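Local coordinates for PPC domain-containing protein (PDB 2DT4), which is of unknown function but belongs to the plant- and prokaryote-conserved (PPC) family and assembles as a trimer of strand-rich subunits, at residues F6-T11 with Q119-E124; E21-I26 with G104-G109; N41-L46 with V113-L118; I76-L81 with I126-T131. All blocks are in the same frame, centred on the assembly; numbering follows the deposited sequence.

Contact 1: residues F6-T11 with Q119-E124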
# COMPACT_ATOMS: atom_id res chain seq x y z
N PHE A 6 -18.77 5.50 0.75
CA PHE A 6 -19.14 4.65 -0.37
C PHE A 6 -19.46 3.24 0.10
O PHE A 6 -19.03 2.81 1.17
CB PHE A 6 -18.00 4.57 -1.39
CG PHE A 6 -17.63 5.88 -1.97
CD1 PHE A 6 -18.31 6.37 -3.07
CD2 PHE A 6 -16.68 6.68 -1.36
CE1 PHE A 6 -17.99 7.62 -3.58
CE2 PHE A 6 -16.38 7.92 -1.85
CZ PHE A 6 -17.06 8.40 -2.97
N SER A 7 -20.19 2.51 -0.74
CA SER A 7 -20.40 1.10 -0.52
C SER A 7 -19.37 0.31 -1.32
O SER A 7 -18.81 0.78 -2.33
CB SER A 7 -21.82 0.65 -0.89
OG SER A 7 -22.10 0.86 -2.25
N LEU A 8 -19.14 -0.91 -0.88
CA LEU A 8 -18.16 -1.76 -1.55
C LEU A 8 -18.84 -2.43 -2.74
O LEU A 8 -19.81 -3.19 -2.58
CB LEU A 8 -17.59 -2.81 -0.58
CG LEU A 8 -16.71 -2.24 0.51
CD1 LEU A 8 -16.61 -3.24 1.70
CD2 LEU A 8 -15.30 -1.89 -0.03
N GLY A 9 -18.35 -2.13 -3.93
CA GLY A 9 -18.77 -2.81 -5.13
C GLY A 9 -17.97 -4.04 -5.42
O GLY A 9 -17.54 -4.76 -4.51
N ARG A 10 -17.75 -4.28 -6.71
CA ARG A 10 -17.06 -5.47 -7.18
C ARG A 10 -15.60 -5.42 -6.77
O ARG A 10 -15.00 -4.34 -6.68
CB ARG A 10 -17.23 -5.61 -8.70
CG ARG A 10 -18.67 -5.91 -9.10
CD ARG A 10 -18.94 -5.72 -10.55
NE ARG A 10 -18.91 -4.32 -10.93
CZ ARG A 10 -18.85 -3.83 -12.18
NH1 ARG A 10 -18.86 -2.50 -12.34
NH2 ARG A 10 -18.77 -4.64 -13.22
N THR A 11 -15.06 -6.60 -6.52
CA THR A 11 -13.69 -6.79 -6.03
C THR A 11 -12.91 -7.68 -7.02
O THR A 11 -13.43 -8.68 -7.51
CB THR A 11 -13.76 -7.47 -4.66
OG1 THR A 11 -14.59 -6.70 -3.77
CG2 THR A 11 -12.38 -7.55 -4.04
N GLN A 119 -10.72 -2.51 -5.99
CA GLN A 119 -11.97 -2.53 -5.24
C GLN A 119 -12.82 -1.37 -5.72
O GLN A 119 -12.52 -0.20 -5.46
CB GLN A 119 -11.71 -2.43 -3.71
CG GLN A 119 -12.98 -2.27 -2.88
CD GLN A 119 -13.89 -3.49 -3.05
OE1 GLN A 119 -15.01 -3.38 -3.60
NE2 GLN A 119 -13.40 -4.63 -2.63
N GLU A 120 -13.93 -1.73 -6.36
CA GLU A 120 -14.87 -0.73 -6.83
C GLU A 120 -15.61 -0.14 -5.65
O GLU A 120 -15.90 -0.85 -4.69
CB GLU A 120 -15.89 -1.40 -7.78
CG GLU A 120 -16.99 -0.50 -8.26
CD GLU A 120 -18.01 -1.21 -9.11
OE1 GLU A 120 -18.50 -0.56 -10.06
OE2 GLU A 120 -18.33 -2.39 -8.82
N LEU A 121 -15.90 1.16 -5.73
CA LEU A 121 -16.70 1.88 -4.73
C LEU A 121 -17.92 2.49 -5.40
O LEU A 121 -17.82 2.99 -6.53
CB LEU A 121 -15.86 2.99 -4.14
CG LEU A 121 -14.58 2.55 -3.40
CD1 LEU A 121 -13.86 3.76 -2.84
CD2 LEU A 121 -14.82 1.48 -2.31
N LYS A 122 -19.07 2.42 -4.71
CA LYS A 122 -20.35 2.87 -5.25
C LYS A 122 -20.91 3.95 -4.33
O LYS A 122 -20.88 3.83 -3.11
CB LYS A 122 -21.37 1.72 -5.31
CG LYS A 122 -20.95 0.46 -6.04
CD LYS A 122 -20.98 0.66 -7.50
CE LYS A 122 -21.31 -0.64 -8.22
NZ LYS A 122 -21.34 -0.56 -9.67
N GLY A 123 -21.41 5.01 -4.91
CA GLY A 123 -21.99 6.07 -4.12
C GLY A 123 -22.04 7.37 -4.85
O GLY A 123 -22.27 7.45 -6.06
N GLU A 124 -21.83 8.41 -4.08
CA GLU A 124 -21.90 9.77 -4.56
C GLU A 124 -20.81 10.05 -5.57
O GLU A 124 -19.82 9.32 -5.67
CB GLU A 124 -21.75 10.71 -3.37
CG GLU A 124 -20.32 10.79 -2.82
CD GLU A 124 -20.22 11.48 -1.48
OE1 GLU A 124 -19.16 12.12 -1.25
OE2 GLU A 124 -21.16 11.34 -0.66
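F6-T11 runs antiparallel to Q119-E124, the two short strands making an angle of 138°, and S7 and K122 bond both ways through their backbones (S7 N to K122 O 2.8 Å, K122 N to S7 O 2.9 Å). Between the L8-L121 and T11-Q119 pairs the register slips by one residue, and here G9 N and R10 O both bond to the E120 backbone. A CB on G9 would run into E120 OE2. The E120 side chain is stretched out with CG anti to the backbone N (chi1 176°), which carries its carboxylate over to R10. Its OE2 takes R10 N on the anti lone pair at 2.9 Å. The R10 guanidinium grips the same carboxylate side-on, NE to OE2 at 2.9 Å and NH1 to OE1 at 3.0 Å, while NH2 bonds to E33 O. K122 NZ reaches E120 OE1 from the face opposite R10 NH1. Farther along, F6 CB packs on L121 CB at 3.8 Å, and the edge of its ring is turned to K122 O and E124 O. F6 pairs with a strand of the second subunit and T11 with one of the third, extending into both neighbours an antiparallel ladder with a beta bulge.

Contact 2: residues E21-I26 with G104-G109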
# COMPACT_ATOMS: atom_id res chain seq x y z
N GLU A 21 0.76 -1.52 -20.98
CA GLU A 21 1.18 -0.33 -20.23
C GLU A 21 0.18 -0.33 -19.08
O GLU A 21 -1.04 -0.42 -19.29
CB GLU A 21 1.09 0.97 -21.03
CG GLU A 21 1.74 2.16 -20.32
CD GLU A 21 0.90 2.70 -19.21
OE1 GLU A 21 -0.28 3.04 -19.46
OE2 GLU A 21 1.42 2.80 -18.07
N LEU A 22 0.73 -0.36 -17.86
CA LEU A 22 -0.13 -0.55 -16.69
C LEU A 22 -1.34 0.38 -16.52
O LEU A 22 -2.46 -0.09 -16.23
CB LEU A 22 0.76 -0.53 -15.45
CG LEU A 22 0.07 -0.87 -14.12
CD1 LEU A 22 -0.60 -2.23 -14.22
CD2 LEU A 22 1.09 -0.82 -12.98
N LEU A 23 -1.13 1.69 -16.63
CA LEU A 23 -2.22 2.66 -16.44
C LEU A 23 -3.29 2.45 -17.51
O LEU A 23 -4.49 2.44 -17.20
CB LEU A 23 -1.76 4.13 -16.41
CG LEU A 23 -0.85 4.50 -15.24
CD1 LEU A 23 -0.30 5.89 -15.47
CD2 LEU A 23 -1.59 4.43 -13.91
N THR A 24 -2.83 2.22 -18.74
CA THR A 24 -3.72 1.98 -19.86
C THR A 24 -4.56 0.76 -19.62
O THR A 24 -5.77 0.80 -19.80
CB THR A 24 -2.89 1.87 -21.14
OG1 THR A 24 -2.22 3.11 -21.37
CG2 THR A 24 -3.80 1.67 -22.36
N TYR A 25 -3.95 -0.33 -19.17
CA TYR A 25 -4.70 -1.56 -18.94
C TYR A 25 -5.76 -1.35 -17.86
O TYR A 25 -6.89 -1.76 -18.01
CB TYR A 25 -3.76 -2.71 -18.54
CG TYR A 25 -4.46 -3.99 -18.17
CD1 TYR A 25 -4.59 -5.03 -19.08
CD2 TYR A 25 -5.02 -4.15 -16.91
CE1 TYR A 25 -5.23 -6.20 -18.72
CE2 TYR A 25 -5.66 -5.32 -16.56
CZ TYR A 25 -5.76 -6.33 -17.46
OH TYR A 25 -6.37 -7.49 -17.09
N ILE A 26 -5.39 -0.68 -16.77
CA ILE A 26 -6.33 -0.54 -15.67
C ILE A 26 -7.51 0.30 -16.17
O ILE A 26 -8.65 -0.04 -15.88
CB ILE A 26 -5.67 0.04 -14.38
CG1 ILE A 26 -4.66 -0.96 -13.80
CG2 ILE A 26 -6.75 0.36 -13.33
CD1 ILE A 26 -3.74 -0.36 -12.82
N GLY A 104 7.54 8.01 -7.34
CA GLY A 104 6.79 9.23 -7.51
C GLY A 104 5.44 8.89 -8.11
O GLY A 104 5.00 7.75 -8.04
N HIS A 105 4.81 9.87 -8.76
CA HIS A 105 3.60 9.63 -9.52
C HIS A 105 3.94 8.72 -10.70
O HIS A 105 4.95 8.93 -11.36
CB HIS A 105 3.08 10.98 -10.01
CG HIS A 105 2.09 10.89 -11.12
ND1 HIS A 105 2.23 11.57 -12.31
CD2 HIS A 105 0.91 10.22 -11.20
CE1 HIS A 105 1.18 11.31 -13.07
NE2 HIS A 105 0.37 10.50 -12.42
N LEU A 106 3.09 7.73 -11.02
CA LEU A 106 3.34 6.89 -12.17
C LEU A 106 2.82 7.57 -13.42
O LEU A 106 1.63 7.83 -13.54
CB LEU A 106 2.67 5.52 -12.03
CG LEU A 106 2.95 4.57 -13.19
CD1 LEU A 106 4.43 4.22 -13.34
CD2 LEU A 106 2.10 3.32 -13.02
N VAL A 107 3.73 7.89 -14.33
CA VAL A 107 3.39 8.51 -15.61
C VAL A 107 3.08 7.43 -16.64
O VAL A 107 2.06 7.52 -17.33
CB VAL A 107 4.54 9.43 -16.10
CG1 VAL A 107 4.22 9.96 -17.53
CG2 VAL A 107 4.70 10.56 -15.12
N GLU A 108 3.93 6.41 -16.72
CA GLU A 108 3.65 5.21 -17.53
C GLU A 108 4.60 4.10 -17.16
O GLU A 108 5.68 4.37 -16.63
CB GLU A 108 3.78 5.51 -19.03
CG GLU A 108 5.14 5.95 -19.46
CD GLU A 108 5.28 6.07 -20.99
OE1 GLU A 108 4.72 7.00 -21.57
OE2 GLU A 108 5.95 5.23 -21.61
N GLY A 109 4.24 2.85 -17.47
CA GLY A 109 5.15 1.77 -17.17
C GLY A 109 4.71 0.50 -17.89
O GLY A 109 3.56 0.07 -17.79
O HOH W 1 0.04 6.07 -18.91
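Two hydrogen bonds join the helix start to G109: G109 N gives to E21 OE2 on its anti side at 2.9 Å, and L22 N gives to G109 O, also at 2.9 Å and almost straight (172°). Beside them the leucines close up. L23 and L106 run alongside each other head to tail, L23 CG lying 3.9 Å from L106 CD2, and L23 CD1 tucks against L106 O at 3.3 Å with V107 O close by. L22 CD2 reaches the same L106 methyl more distantly.

The carboxylate of E21 is set by the helix start behind it. With CG anti to the backbone N (chi1 -171°) and the chain bent at the next bond, the acid folds back over the first turn. OE1 accepts from T24 N at 2.8 Å and from T24 OG1 at 2.7 Å, while OE2 takes L23 N at 3.1 Å from above the carboxylate plane. A water bonded to V107 O at 2.9 Å adds a weak bond to OE1. An alanine in place of E21 would probably leave L23 N and T24 N at the helix start uncapped and G109 N without its acceptor.

Farther out, V107 and E108 form a classic bulge against K50, which also takes E108 OE2 in a salt bridge. L23 rests on V88 and L106 on V92. The whole is an N-cap whose glutamate caps the helix and, through the same OE2, ties it to a strand crossing at 92°.

Contact 3: residues N41-L46 with V113-L118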
# COMPACT_ATOMS: atom_id res chain seq x y z
N ASN A 41 -4.22 -1.42 -5.62
CA ASN A 41 -2.94 -1.64 -4.94
C ASN A 41 -2.31 -2.75 -5.76
O ASN A 41 -3.02 -3.54 -6.37
CB ASN A 41 -2.94 -1.87 -3.44
CG ASN A 41 -3.14 -3.31 -3.04
OD1 ASN A 41 -2.63 -4.24 -3.65
ND2 ASN A 41 -3.89 -3.48 -1.97
N GLY A 42 -1.00 -2.79 -5.82
CA GLY A 42 -0.36 -3.92 -6.46
C GLY A 42 1.16 -3.91 -6.39
O GLY A 42 1.77 -3.00 -5.85
N ILE A 43 1.70 -4.99 -6.93
CA ILE A 43 3.13 -5.28 -6.98
C ILE A 43 3.47 -5.93 -8.30
O ILE A 43 2.60 -6.35 -9.07
CB ILE A 43 3.55 -6.22 -5.80
CG1 ILE A 43 2.81 -7.56 -5.84
CG2 ILE A 43 3.36 -5.50 -4.42
CD1 ILE A 43 3.29 -8.57 -4.78
N GLY A 44 4.76 -6.07 -8.54
CA GLY A 44 5.26 -6.80 -9.68
C GLY A 44 6.59 -6.27 -10.12
O GLY A 44 7.47 -6.08 -9.27
N THR A 45 6.76 -6.10 -11.43
CA THR A 45 7.95 -5.52 -12.06
C THR A 45 7.52 -4.73 -13.29
O THR A 45 6.74 -5.22 -14.12
CB THR A 45 8.91 -6.62 -12.47
OG1 THR A 45 9.65 -7.05 -11.32
CG2 THR A 45 10.00 -6.09 -13.38
N LEU A 46 8.04 -3.52 -13.42
CA LEU A 46 7.85 -2.70 -14.61
C LEU A 46 9.14 -2.52 -15.36
O LEU A 46 10.23 -2.52 -14.77
CB LEU A 46 7.30 -1.31 -14.22
CG LEU A 46 5.96 -1.30 -13.49
CD1 LEU A 46 5.60 0.17 -13.13
CD2 LEU A 46 4.85 -2.02 -14.24
N VAL A 113 5.44 -8.12 -14.94
CA VAL A 113 4.46 -8.84 -14.10
C VAL A 113 3.79 -7.73 -13.31
O VAL A 113 4.46 -6.89 -12.77
CB VAL A 113 5.06 -9.85 -13.13
CG1 VAL A 113 4.01 -10.40 -12.09
CG2 VAL A 113 5.71 -11.00 -13.92
N ALA A 114 2.45 -7.81 -13.16
CA ALA A 114 1.75 -6.83 -12.31
C ALA A 114 0.55 -7.59 -11.74
O ALA A 114 -0.28 -8.13 -12.51
CB ALA A 114 1.31 -5.55 -12.96
N GLU A 115 0.49 -7.65 -10.41
CA GLU A 115 -0.52 -8.36 -9.68
C GLU A 115 -1.27 -7.25 -8.96
O GLU A 115 -0.76 -6.63 -8.01
CB GLU A 115 0.09 -9.38 -8.72
CG GLU A 115 0.78 -10.50 -9.50
CD GLU A 115 1.61 -11.45 -8.67
OE1 GLU A 115 1.73 -11.30 -7.44
OE2 GLU A 115 2.21 -12.38 -9.26
N ILE A 116 -2.43 -6.95 -9.53
CA ILE A 116 -3.25 -5.83 -9.09
C ILE A 116 -4.55 -6.24 -8.37
O ILE A 116 -5.29 -7.15 -8.84
CB ILE A 116 -3.62 -5.02 -10.37
CG1 ILE A 116 -2.38 -4.55 -11.17
CG2 ILE A 116 -4.52 -3.85 -10.01
CD1 ILE A 116 -1.31 -3.80 -10.42
N PHE A 117 -4.82 -5.51 -7.29
CA PHE A 117 -6.03 -5.61 -6.50
C PHE A 117 -6.83 -4.35 -6.79
O PHE A 117 -6.30 -3.24 -6.74
CB PHE A 117 -5.76 -5.70 -5.00
CG PHE A 117 -7.01 -5.64 -4.16
CD1 PHE A 117 -7.33 -4.50 -3.46
CD2 PHE A 117 -7.87 -6.72 -4.11
CE1 PHE A 117 -8.51 -4.44 -2.68
CE2 PHE A 117 -9.04 -6.66 -3.33
CZ PHE A 117 -9.34 -5.53 -2.62
N LEU A 118 -8.12 -4.52 -7.09
CA LEU A 118 -8.98 -3.40 -7.44
C LEU A 118 -10.31 -3.55 -6.73
O LEU A 118 -10.95 -4.60 -6.83
CB LEU A 118 -9.16 -3.32 -8.94
CG LEU A 118 -9.89 -2.08 -9.41
CD1 LEU A 118 -9.44 -1.72 -10.81
CD2 LEU A 118 -11.42 -2.22 -9.39
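An antiparallel ladder in the main mixed sheet of the fold joins N41-L46 to V113-L118, the two strands running almost exactly opposite (172°). N41-F117, I43-E115 and T45-V113 are the hydrogen-bonded pairs. The bonds F117 N to N41 O and E115 N to I43 O are both 2.8 Å and nearly straight, whereas V113 N to T45 O stretches to 3.3 Å at the end of the ladder. In between, glycines take the non-hydrogen-bonded places: G42 faces I116 and G44 faces A114. The chains come close there, G44 CA standing 3.2 Å from V113 O, and a CB on either glycine would clash with the opposite strand.

On the face bearing N41, I43 and T45, the N41 amide swings toward F117, its CG placed between the backbone N and the carbonyl carbon (chi1 86°). OD1 lies 3.7 Å from F117 CB and ND2 3.9 Å from F117 CD1, the amide tilted 32° to the ring. I43 CD1 brushes E115 OE1 at 4.1 Å, but that carboxylate is engaged mainly by R128 and N78 of the third subunit. A glycerol, probably from the crystallisation liquor, lies against T45, modelled too close for its bond to be trusted.

Strand 5-16 flanks 113-118, with F14 and V16 on I116, while L46 packs on L72 of strand 69-82. Helix 22-33 covers the face of A114 and L118, through L22, F29 and C30.

Contact 4: residues I76-L81 with I126-T131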
# COMPACT_ATOMS: atom_id res chain seq x y z
N ILE A 76 -0.11 2.23 -5.44
CA ILE A 76 -1.26 2.59 -4.63
C ILE A 76 -1.92 3.65 -5.43
O ILE A 76 -1.25 4.55 -5.93
CB ILE A 76 -0.97 3.11 -3.21
CG1 ILE A 76 -0.28 2.02 -2.37
CG2 ILE A 76 -2.24 3.55 -2.55
CD1 ILE A 76 0.16 2.49 -1.04
N GLY A 77 -3.22 3.59 -5.58
CA GLY A 77 -3.89 4.64 -6.30
C GLY A 77 -5.38 4.48 -6.37
O GLY A 77 -5.98 3.76 -5.58
N ASN A 78 -5.98 5.16 -7.33
CA ASN A 78 -7.43 5.15 -7.42
C ASN A 78 -7.88 5.37 -8.86
O ASN A 78 -7.11 5.79 -9.72
CB ASN A 78 -8.01 6.22 -6.47
CG ASN A 78 -7.44 7.59 -6.71
OD1 ASN A 78 -7.60 8.14 -7.81
ND2 ASN A 78 -6.71 8.14 -5.72
N VAL A 79 -9.15 5.03 -9.09
CA VAL A 79 -9.85 5.26 -10.36
C VAL A 79 -11.03 6.18 -10.03
O VAL A 79 -11.73 5.99 -9.02
CB VAL A 79 -10.35 3.95 -11.01
CG1 VAL A 79 -10.99 4.26 -12.37
CG2 VAL A 79 -9.23 2.93 -11.19
N SER A 80 -11.23 7.20 -10.86
CA SER A 80 -12.35 8.11 -10.68
C SER A 80 -12.67 8.77 -11.99
O SER A 80 -11.86 8.80 -12.88
CB SER A 80 -12.10 9.13 -9.56
OG SER A 80 -10.98 9.94 -9.81
N LEU A 81 -13.88 9.26 -12.12
CA LEU A 81 -14.30 9.94 -13.34
C LEU A 81 -13.50 11.21 -13.60
O LEU A 81 -13.30 12.02 -12.71
CB LEU A 81 -15.78 10.30 -13.20
CG LEU A 81 -16.53 11.05 -14.28
CD1 LEU A 81 -16.70 10.21 -15.52
CD2 LEU A 81 -17.91 11.45 -13.74
N ILE A 126 -17.65 11.55 -7.34
CA ILE A 126 -16.29 11.81 -6.90
C ILE A 126 -15.50 11.98 -8.19
O ILE A 126 -15.08 11.03 -8.83
CB ILE A 126 -15.71 10.75 -5.92
CG1 ILE A 126 -14.32 11.12 -5.43
CG2 ILE A 126 -15.71 9.36 -6.51
CD1 ILE A 126 -13.82 10.21 -4.32
N GLU A 127 -15.47 13.21 -8.67
CA GLU A 127 -14.92 13.50 -10.00
C GLU A 127 -13.71 14.43 -9.99
O GLU A 127 -13.70 15.43 -9.22
CB GLU A 127 -16.08 14.15 -10.76
CG GLU A 127 -15.81 14.48 -12.22
CD GLU A 127 -17.07 14.90 -12.97
OE1 GLU A 127 -18.21 14.88 -12.40
OE2 GLU A 127 -16.89 15.27 -14.16
N ARG A 128 -12.72 14.13 -10.83
CA ARG A 128 -11.55 14.99 -10.97
C ARG A 128 -11.87 16.15 -11.89
O ARG A 128 -12.26 15.95 -13.04
CB ARG A 128 -10.36 14.25 -11.53
CG ARG A 128 -9.77 13.21 -10.63
CD ARG A 128 -8.47 12.62 -11.14
NE ARG A 128 -7.98 11.62 -10.19
CZ ARG A 128 -7.38 11.90 -9.03
NH1 ARG A 128 -7.05 10.90 -8.22
NH2 ARG A 128 -7.11 13.14 -8.65
N LYS A 129 -11.73 17.35 -11.37
CA LYS A 129 -11.96 18.56 -12.16
C LYS A 129 -10.77 19.47 -12.03
O LYS A 129 -10.04 19.43 -11.04
CB LYS A 129 -13.24 19.27 -11.73
CG LYS A 129 -14.49 18.43 -11.90
CD LYS A 129 -15.76 19.15 -11.49
CE LYS A 129 -16.97 18.23 -11.50
NZ LYS A 129 -18.13 18.73 -10.69
N PRO A 130 -10.56 20.33 -13.02
CA PRO A 130 -9.43 21.27 -12.95
C PRO A 130 -9.42 22.15 -11.71
O PRO A 130 -10.47 22.53 -11.18
CB PRO A 130 -9.64 22.14 -14.20
CG PRO A 130 -10.39 21.27 -15.12
CD PRO A 130 -11.34 20.51 -14.27
N THR A 131 -8.20 22.49 -11.27
CA THR A 131 -8.01 23.37 -10.12
C THR A 131 -6.91 24.37 -10.46
O THR A 131 -6.19 24.23 -11.43
CB THR A 131 -7.63 22.61 -8.81
OG1 THR A 131 -6.32 22.05 -8.96
CG2 THR A 131 -8.57 21.45 -8.54
O HOH W 2 -8.45 8.72 -10.29
O HOH W 3 -15.81 8.67 -9.94
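N78 and R128 form the close-fitting part of the contact by which the segment after strand 114-123 docks beside strand 69-82, in the main mixed beta sheet of the PPC fold. R128 NH1 gives to N78 OD1 at 2.8 Å, in the carbonyl plane and on a lone pair. The amide and guanidinium are nearly coplanar, 22° apart, and meet edge to edge. R128 runs extended from CG to NE, with CG anti to the carbonyl carbon (chi1 -68°), and R128 CG passes 3.6 Å from S80 OG before the guanidinium reaches N78. A water sits at the guanidinium edge, 2.9 Å from R128 NE and 2.8 Å from S80 OG; that hydroxyl is also bonded to W138 NE1. Beyond the two segments, R128 NH2 bonds to A136 O and NH1 makes a salt bridge to E115 of the second subunit. A leucine in place of R128 would probably leave N78 OD1 and A136 O without this donor and the acid of the neighbouring subunit without its counter-charge.

The other end is looser and partly exposed. The backbone bond R128 N to L81 O, 2.9 Å, still holds the chains together, but the L81 and E127 side chains merely extend together in one direction, with L81 CD2 3.6 Å from E127 CD. L81 N and I126 O do not bond directly; a water bridges them, accepting from L81 N at 3.0 Å and donating to I126 O at 2.7 Å.

How the contacts relate
Contacts 1 and 3 share strand 114-123 and meet where T11 CG2 lies 3.5 Å from F117 CE2. Contact 2 packs its helix start under contact 3, L22 CD1 being 4.0 Å from A114 CB, and touches contact 4 through I26 CG2 and V79 CG2 at 4.2 Å. Contact 4 meets contact 1 at F6 CZ and I126 CG2, 3.9 Å apart. Within one chain contacts 3 and 4 do not touch, their centres about 20 Å apart, yet in the trimer E115 of one subunit binds R128 and N78 of another, joining them across the interface. The glycerol beside T45 puts contact 3 next to a possible pocket, though it probably comes from the crystallisation liquor.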